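Local atomic coordinates of Oxidored_FMN domain-containing protein ([Pseudomonas] geniculata N1, PDB entry 6L6J), a protein that probably oxidises the amine 6-hydroxypseudooxynicotine, carrying flavin mononucleotide and a four-iron, four-sulfur cluster as cofactors. Residues A[196-199]-A[200-204]; A[568-571]-A[572-576]; A[659-662]-A[663-667]. One frame throughout, in Å; residues are numbered along the deposited sequence.

Interaction 1 (A[196-199]-A[200-204])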
loop_
_atom_site.group_PDB
_atom_site.type_symbol
_atom_site.label_atom_id
_atom_site.label_comp_id
_atom_site.label_asym_id
_atom_site.label_seq_id
_atom_site.Cartn_x
_atom_site.Cartn_y
_atom_site.Cartn_z
ATOM N N ILE A 196 26.134 27.069 1.679
ATOM C CA ILE A 196 25.297 27.578 0.544
ATOM C C ILE A 196 25.063 26.406 -0.431
ATOM O O ILE A 196 25.833 25.435 -0.391
ATOM C CB ILE A 196 25.872 28.875 -0.092
ATOM C CG1 ILE A 196 25.033 29.400 -1.281
ATOM C CG2 ILE A 196 27.337 28.698 -0.490
ATOM C CD1 ILE A 196 23.615 29.928 -0.965
ATOM N N PHE A 197 23.972 26.474 -1.206
ATOM C CA PHE A 197 23.417 25.392 -2.060
ATOM C C PHE A 197 24.515 24.640 -2.823
ATOM O O PHE A 197 24.487 23.406 -2.749
ATOM C CB PHE A 197 22.389 25.965 -3.027
ATOM C CG PHE A 197 21.777 24.931 -3.925
ATOM C CD1 PHE A 197 22.381 24.592 -5.123
ATOM C CD2 PHE A 197 20.591 24.302 -3.573
ATOM C CE1 PHE A 197 21.802 23.644 -5.951
ATOM C CE2 PHE A 197 20.018 23.350 -4.400
ATOM C CZ PHE A 197 20.632 23.018 -5.581
ATOM N N GLU A 198 25.418 25.339 -3.521
ATOM C CA GLU A 198 26.553 24.716 -4.266
ATOM C C GLU A 198 27.211 23.629 -3.402
ATOM O O GLU A 198 27.478 22.539 -3.942
ATOM C CB GLU A 198 27.599 25.755 -4.686
ATOM C CG GLU A 198 28.470 25.301 -5.858
ATOM C CD GLU A 198 29.792 26.054 -6.047
ATOM O OE1 GLU A 198 29.956 27.142 -5.406
ATOM O OE2 GLU A 198 30.669 25.557 -6.837
ATOM N N ASN A 199 27.437 23.908 -2.110
ATOM C CA ASN A 199 28.077 22.972 -1.136
ATOM C C ASN A 199 27.133 21.817 -0.763
ATOM O O ASN A 199 27.610 20.667 -0.649
ATOM C CB ASN A 199 28.522 23.696 0.139
ATOM C CG ASN A 199 29.786 24.501 -0.054
ATOM O OD1 ASN A 199 30.190 24.754 -1.190
ATOM N ND2 ASN A 199 30.426 24.869 1.046
ATOM N N ARG A 200 25.846 22.108 -0.553
ATOM C CA ARG A 200 24.849 21.105 -0.078
ATOM C C ARG A 200 24.546 20.101 -1.198
ATOM O O ARG A 200 24.291 18.932 -0.885
ATOM C CB ARG A 200 23.610 21.810 0.487
ATOM C CG ARG A 200 23.775 22.202 1.955
ATOM C CD ARG A 200 22.958 23.403 2.405
ATOM N NE ARG A 200 21.658 23.391 1.747
ATOM C CZ ARG A 200 21.164 24.358 0.985
ATOM N NH1 ARG A 200 21.806 25.501 0.811
ATOM N NH2 ARG A 200 19.982 24.195 0.433
ATOM N N VAL A 201 24.624 20.529 -2.459
ATOM C CA VAL A 201 24.304 19.678 -3.642
ATOM C C VAL A 201 25.552 18.898 -4.096
ATOM O O VAL A 201 25.381 17.951 -4.863
ATOM C CB VAL A 201 23.709 20.520 -4.785
ATOM C CG1 VAL A 201 24.790 21.122 -5.679
ATOM C CG2 VAL A 201 22.715 19.703 -5.605
ATOM N N ARG A 202 26.743 19.276 -3.634
ATOM C CA ARG A 202 28.055 18.721 -4.074
ATOM C C ARG A 202 28.044 17.183 -4.015
ATOM O O ARG A 202 28.576 16.530 -4.956
ATOM C CB ARG A 202 29.189 19.275 -3.201
ATOM C CG ARG A 202 30.578 18.773 -3.585
ATOM C CD ARG A 202 31.729 19.437 -2.833
ATOM N NE ARG A 202 31.524 20.870 -2.677
ATOM C CZ ARG A 202 31.589 21.761 -3.666
ATOM N NH1 ARG A 202 31.886 21.381 -4.897
ATOM N NH2 ARG A 202 31.345 23.038 -3.425
ATOM N N LEU A 203 27.506 16.594 -2.947
ATOM C CA LEU A 203 27.617 15.131 -2.779
ATOM C C LEU A 203 26.755 14.447 -3.845
ATOM O O LEU A 203 27.241 13.456 -4.440
ATOM C CB LEU A 203 27.207 14.715 -1.371
ATOM C CG LEU A 203 27.468 13.252 -1.032
ATOM C CD1 LEU A 203 28.806 12.780 -1.590
ATOM C CD2 LEU A 203 27.423 13.027 0.466
ATOM N N LEU A 204 25.545 14.965 -4.081
ATOM C CA LEU A 204 24.605 14.446 -5.110
ATOM C C LEU A 204 25.240 14.562 -6.502
ATOM O O LEU A 204 25.146 13.583 -7.255
ATOM C CB LEU A 204 23.271 15.201 -5.066
ATOM C CG LEU A 204 22.306 14.833 -6.197
ATOM C CD1 LEU A 204 21.989 13.342 -6.186
ATOM C CD2 LEU A 204 21.035 15.638 -6.126
HETATM O O HOH W 1 33.010 24.245 -6.555
HETATM O O HOH W 2 27.108 17.863 -0.229
#

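Interaction 2 (A[568-571]-A[572-576])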
loop_
_atom_site.group_PDB
_atom_site.type_symbol
_atom_site.label_atom_id
_atom_site.label_comp_id
_atom_site.label_asym_id
_atom_site.label_seq_id
_atom_site.Cartn_x
_atom_site.Cartn_y
_atom_site.Cartn_z
ATOM N N VAL A 568 -0.532 10.857 10.042
ATOM C CA VAL A 568 -0.291 12.324 9.946
ATOM C C VAL A 568 -1.481 12.999 9.244
ATOM O O VAL A 568 -1.775 14.141 9.563
ATOM C CB VAL A 568 1.047 12.608 9.241
ATOM C CG1 VAL A 568 1.032 12.107 7.798
ATOM C CG2 VAL A 568 1.429 14.079 9.294
ATOM N N HIS A 569 -2.128 12.329 8.292
ATOM C CA HIS A 569 -3.274 12.878 7.513
ATOM C C HIS A 569 -4.558 12.784 8.340
ATOM O O HIS A 569 -5.354 13.744 8.273
ATOM C CB HIS A 569 -3.445 12.173 6.153
ATOM C CG HIS A 569 -2.215 12.201 5.324
ATOM N ND1 HIS A 569 -1.393 13.300 5.286
ATOM C CD2 HIS A 569 -1.636 11.254 4.563
ATOM C CE1 HIS A 569 -0.363 13.043 4.511
ATOM N NE2 HIS A 569 -0.470 11.776 4.076
ATOM N N VAL A 570 -4.775 11.680 9.066
ATOM C CA VAL A 570 -5.975 11.525 9.937
ATOM C C VAL A 570 -5.924 12.650 10.982
ATOM O O VAL A 570 -6.923 13.415 11.076
ATOM C CB VAL A 570 -6.081 10.142 10.601
ATOM C CG1 VAL A 570 -7.334 10.053 11.446
ATOM C CG2 VAL A 570 -6.068 8.994 9.603
ATOM N N VAL A 571 -4.803 12.760 11.710
ATOM C CA VAL A 571 -4.584 13.807 12.748
ATOM C C VAL A 571 -4.884 15.186 12.125
ATOM O O VAL A 571 -5.833 15.845 12.617
ATOM C CB VAL A 571 -3.173 13.727 13.365
ATOM C CG1 VAL A 571 -2.873 14.918 14.257
ATOM C CG2 VAL A 571 -2.966 12.441 14.135
ATOM N N ASN A 572 -4.150 15.606 11.085
ATOM C CA ASN A 572 -4.366 16.929 10.421
ATOM C C ASN A 572 -5.852 17.106 10.095
ATOM O O ASN A 572 -6.374 18.183 10.354
ATOM C CB ASN A 572 -3.576 17.128 9.129
ATOM C CG ASN A 572 -2.095 17.298 9.375
ATOM O OD1 ASN A 572 -1.672 17.405 10.514
ATOM N ND2 ASN A 572 -1.299 17.271 8.309
ATOM N N SER A 573 -6.497 16.073 9.567
ATOM C CA SER A 573 -7.946 16.054 9.260
ATOM C C SER A 573 -8.753 16.439 10.506
ATOM O O SER A 573 -9.654 17.289 10.397
ATOM C CB SER A 573 -8.342 14.695 8.746
ATOM O OG SER A 573 -9.719 14.650 8.453
ATOM N N MET A 574 -8.423 15.835 11.651
ATOM C CA MET A 574 -9.152 15.963 12.938
ATOM C C MET A 574 -8.937 17.390 13.489
ATOM O O MET A 574 -9.941 18.075 13.803
ATOM C CB MET A 574 -8.672 14.893 13.941
ATOM C CG MET A 574 -9.318 13.488 13.781
ATOM S SD MET A 574 -8.701 12.227 14.995
ATOM C CE MET A 574 -9.758 10.831 14.639
ATOM N N ASN A 575 -7.686 17.849 13.577
ATOM C CA ASN A 575 -7.358 19.254 13.936
ATOM C C ASN A 575 -8.181 20.237 13.090
ATOM O O ASN A 575 -8.675 21.219 13.649
ATOM C CB ASN A 575 -5.865 19.539 13.785
ATOM C CG ASN A 575 -5.057 18.807 14.832
ATOM O OD1 ASN A 575 -5.626 18.318 15.812
ATOM N ND2 ASN A 575 -3.762 18.666 14.604
ATOM N N GLU A 576 -8.356 19.970 11.801
ATOM C CA GLU A 576 -9.001 20.918 10.858
ATOM C C GLU A 576 -10.502 20.947 11.157
ATOM O O GLU A 576 -11.068 22.061 11.193
ATOM C CB GLU A 576 -8.633 20.591 9.405
ATOM C CG GLU A 576 -7.179 20.961 9.055
ATOM C CD GLU A 576 -6.632 20.454 7.716
ATOM O OE1 GLU A 576 -7.442 19.962 6.876
ATOM O OE2 GLU A 576 -5.398 20.549 7.500
#

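Interaction 3 (A[659-662]-A[663-667])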
loop_
_atom_site.group_PDB
_atom_site.type_symbol
_atom_site.label_atom_id
_atom_site.label_comp_id
_atom_site.label_asym_id
_atom_site.label_seq_id
_atom_site.Cartn_x
_atom_site.Cartn_y
_atom_site.Cartn_z
ATOM N N ASP A 659 -8.722 -14.981 1.908
ATOM C CA ASP A 659 -9.531 -16.204 2.179
ATOM C C ASP A 659 -10.232 -16.628 0.884
ATOM O O ASP A 659 -10.177 -17.834 0.544
ATOM C CB ASP A 659 -10.562 -16.001 3.290
ATOM C CG ASP A 659 -10.013 -16.075 4.701
ATOM O OD1 ASP A 659 -8.806 -16.314 4.864
ATOM O OD2 ASP A 659 -10.814 -15.883 5.638
ATOM N N GLY A 660 -10.866 -15.677 0.192
ATOM C CA GLY A 660 -11.638 -15.928 -1.041
ATOM C C GLY A 660 -10.806 -16.651 -2.085
ATOM O O GLY A 660 -11.287 -17.656 -2.622
ATOM N N ARG A 661 -9.610 -16.130 -2.373
ATOM C CA ARG A 661 -8.651 -16.691 -3.354
ATOM C C ARG A 661 -8.244 -18.094 -2.905
ATOM O O ARG A 661 -8.293 -19.008 -3.757
ATOM C CB ARG A 661 -7.409 -15.803 -3.494
ATOM C CG ARG A 661 -6.464 -16.248 -4.608
ATOM C CD ARG A 661 -7.054 -16.084 -6.004
ATOM N NE ARG A 661 -6.236 -15.180 -6.805
ATOM C CZ ARG A 661 -6.632 -14.026 -7.345
ATOM N NH1 ARG A 661 -7.875 -13.603 -7.170
ATOM N NH2 ARG A 661 -5.773 -13.290 -8.051
ATOM N N LYS A 662 -7.886 -18.260 -1.623
ATOM C CA LYS A 662 -7.401 -19.549 -1.056
ATOM C C LYS A 662 -8.462 -20.629 -1.290
ATOM O O LYS A 662 -8.133 -21.657 -1.914
ATOM C CB LYS A 662 -7.069 -19.417 0.428
ATOM C CG LYS A 662 -6.355 -20.608 1.044
ATOM C CD LYS A 662 -5.835 -20.295 2.442
ATOM C CE LYS A 662 -5.535 -21.513 3.291
ATOM N NZ LYS A 662 -5.594 -21.163 4.732
ATOM N N ALA A 663 -9.703 -20.377 -0.878
ATOM C CA ALA A 663 -10.836 -21.303 -1.121
ATOM C C ALA A 663 -10.897 -21.626 -2.621
ATOM O O ALA A 663 -10.896 -22.816 -2.969
ATOM C CB ALA A 663 -12.126 -20.704 -0.608
ATOM N N GLY A 664 -10.905 -20.598 -3.472
ATOM C CA GLY A 664 -11.015 -20.730 -4.940
ATOM C C GLY A 664 -9.935 -21.621 -5.559
ATOM O O GLY A 664 -10.231 -22.328 -6.538
ATOM N N MET A 665 -8.712 -21.575 -5.031
ATOM C CA MET A 665 -7.552 -22.329 -5.582
ATOM C C MET A 665 -7.488 -23.738 -4.964
ATOM O O MET A 665 -7.063 -24.650 -5.669
ATOM C CB MET A 665 -6.239 -21.588 -5.308
ATOM C CG MET A 665 -6.182 -20.204 -5.901
ATOM S SD MET A 665 -5.984 -20.170 -7.708
ATOM C CE MET A 665 -4.387 -20.971 -7.878
ATOM N N ARG A 666 -7.873 -23.895 -3.695
ATOM C CA ARG A 666 -7.711 -25.167 -2.943
ATOM C C ARG A 666 -8.823 -26.153 -3.321
ATOM O O ARG A 666 -8.584 -27.355 -3.164
ATOM C CB ARG A 666 -7.677 -24.953 -1.421
ATOM C CG ARG A 666 -6.543 -24.063 -0.934
ATOM C CD ARG A 666 -5.130 -24.546 -1.223
ATOM N NE ARG A 666 -4.141 -23.456 -1.123
ATOM C CZ ARG A 666 -3.471 -22.881 -2.147
ATOM N NH1 ARG A 666 -3.635 -23.276 -3.403
ATOM N NH2 ARG A 666 -2.600 -21.920 -1.892
ATOM N N TYR A 667 -9.987 -25.693 -3.794
ATOM C CA TYR A 667 -11.146 -26.597 -4.034
ATOM C C TYR A 667 -10.766 -27.669 -5.054
ATOM O O TYR A 667 -10.251 -27.286 -6.121
ATOM C CB TYR A 667 -12.385 -25.884 -4.564
ATOM C CG TYR A 667 -13.536 -26.826 -4.836
ATOM C CD1 TYR A 667 -14.084 -27.591 -3.816
ATOM C CD2 TYR A 667 -14.069 -26.976 -6.110
ATOM C CE1 TYR A 667 -15.130 -28.468 -4.049
ATOM C CE2 TYR A 667 -15.125 -27.841 -6.359
ATOM C CZ TYR A 667 -15.663 -28.585 -5.320
ATOM O OH TYR A 667 -16.701 -29.452 -5.516
#

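Interaction 1 (A[196-199]-A[200-204])
Phe-197 and Asn-199 meet Val-201 and Arg-202 in a local contact along the first turns of helix 197-215, one of the outer helices of the TIM barrel, leading into barrel strand 220-229. On one side, Asn-199 OD1 accepts a bond of 3.0 Å from Arg-202 NH2. The two side chains run alongside each other, but their flat groups are turned 67° apart: OD1 lies close to the guanidinium plane, while NH2 sits above the plane of the amide carbonyl. A bend in the arginine chain at chi3 (-41°) brings this head back over the first turn, where Glu-198 O lies over one guanidinium face, toward its rim. Glu-198 OE2 stays 4.3 Å from Arg-202 NH2, beyond a salt bridge; a water donates to Glu-198 OE2 at 2.7 Å and takes a weak bond from Arg-202 NH1. An alanine in place of Arg-202 would probably leave Asn-199 OD1 and Asp-192 O without their donors. Elsewhere on the helix, Val-201 CB approaches the Phe-197 ring off-centre, 4.3 Å from its centroid, a CH-pi contact, and Arg-200 NH2 forms a salt bridge with Asp-241 of helix 241-249. The chemistry is thus divided: the amide and guanidinium, joined by one bond, each also donate to a carbonyl of the loop before the helix (Asn-199 ND2 to Gly-194 O, Arg-202 NE to Asp-192 O), while ring packing and a charge pair face the next helix.

Interaction 2 (A[568-571]-A[572-576])
Helix 567-577 belongs to the OYE-like second alpha/beta domain, and here Val-570 and Val-571 meet Met-574 and Asn-575 one turn on. Val-570 and Met-574 lie side by side, CG1 of the valine 4.1 Å from CE of the methionine. The methionine reaches that far because its chain is extended beyond CG (chi2 179°), and both residues also touch Ala-535 of helix 533-542. On the neighbouring row, Val-571 CG1 comes to 3.9 Å from Asn-575 ND2, with Ile-581 of strand 580-582 against both. Beneath these rows, Met-574 N bonds to Val-570 O at 2.9 Å and adds a weak second bond to Val-571 O at 2.8 Å, while Asn-575 N bonds to Val-571 O at 2.9 Å. His-569 faces elsewhere. Its NE2 bonds to Ala-264 O, its ring meets Trp-265 and Phe-273 edge-to-face, and Val-568 CG1 sits over the rim of one face, so the helix reaches the barrel domain about 9 Å, side chain to side chain, from Asp-266, an FMN-binding residue. With parallel strands 547-552 and 580-582 before and after it, the helix lies in the connection of a beta-alpha-beta crossover, as in Rossmann-like folds.

Interaction 3 (A[659-662]-A[663-667])
Lys-662 O is gripped by two backbone amides of the next turn: Arg-666 N bonds to it at 2.9 Å, and Met-665 N adds a weak bond at 3.2 Å. Met-665 N in turn gives its better bond to Arg-661 O, 2.9 Å away, so this one amide is shared between two carbonyls near the end of helix 653-666. Over this backbone the side chains touch through their aliphatic parts. Arg-661 and Met-665 lie side by side, CG to CG at 4.2 Å; the methionine then bends at chi2 (-73°) and again at chi3, leading its end away from Arg-661, and the side chain packs on Trp-376 and Pro-382. Lys-662 and Arg-666 cross at a slant, their CG atoms 4.0 Å apart. Because the lysine is extended beyond CG, its NZ remains 6.5 Å from Arg-666 NE, which is likely to ease the repulsion between the two positive ends. The charged end of Arg-661 is used outside this piece of helix, in a salt bridge to Glu-402. That partner belongs to helix 398-410, which also sends Arg-410 NH1 to the carbonyls of Gly-664 and Tyr-667 and brings ADP-binding Ala-399 near Gly-660. At the other end of the piece Asp-659 OD2 accepts a bond from Gly-645 N, just past strand 641-643, and after the helix Tyr-667 stacks on His-476 of strand 476-479.

Overall arrangement
All three contacts are short pieces of separate helices, and no two touch: the nearest atoms of interactions 1 and 2 are about 23 Å apart, and those of 1 and 3 about 39 Å. Interaction 3 is the most buried, a piece of helix near the ADP site whose side-chain contacts are aliphatic and whose outward bonds go mainly to helix 398-410 and to the chain just past strand 641-643. Interaction 2 is partly buried, with mainly apolar side-chain packing and with His-569 reaching the barrel domain. Interaction 1, also partly buried, sits far from the cofactors on the barrel's outside and is the most polar, with side-chain bonds and waters at a helix start.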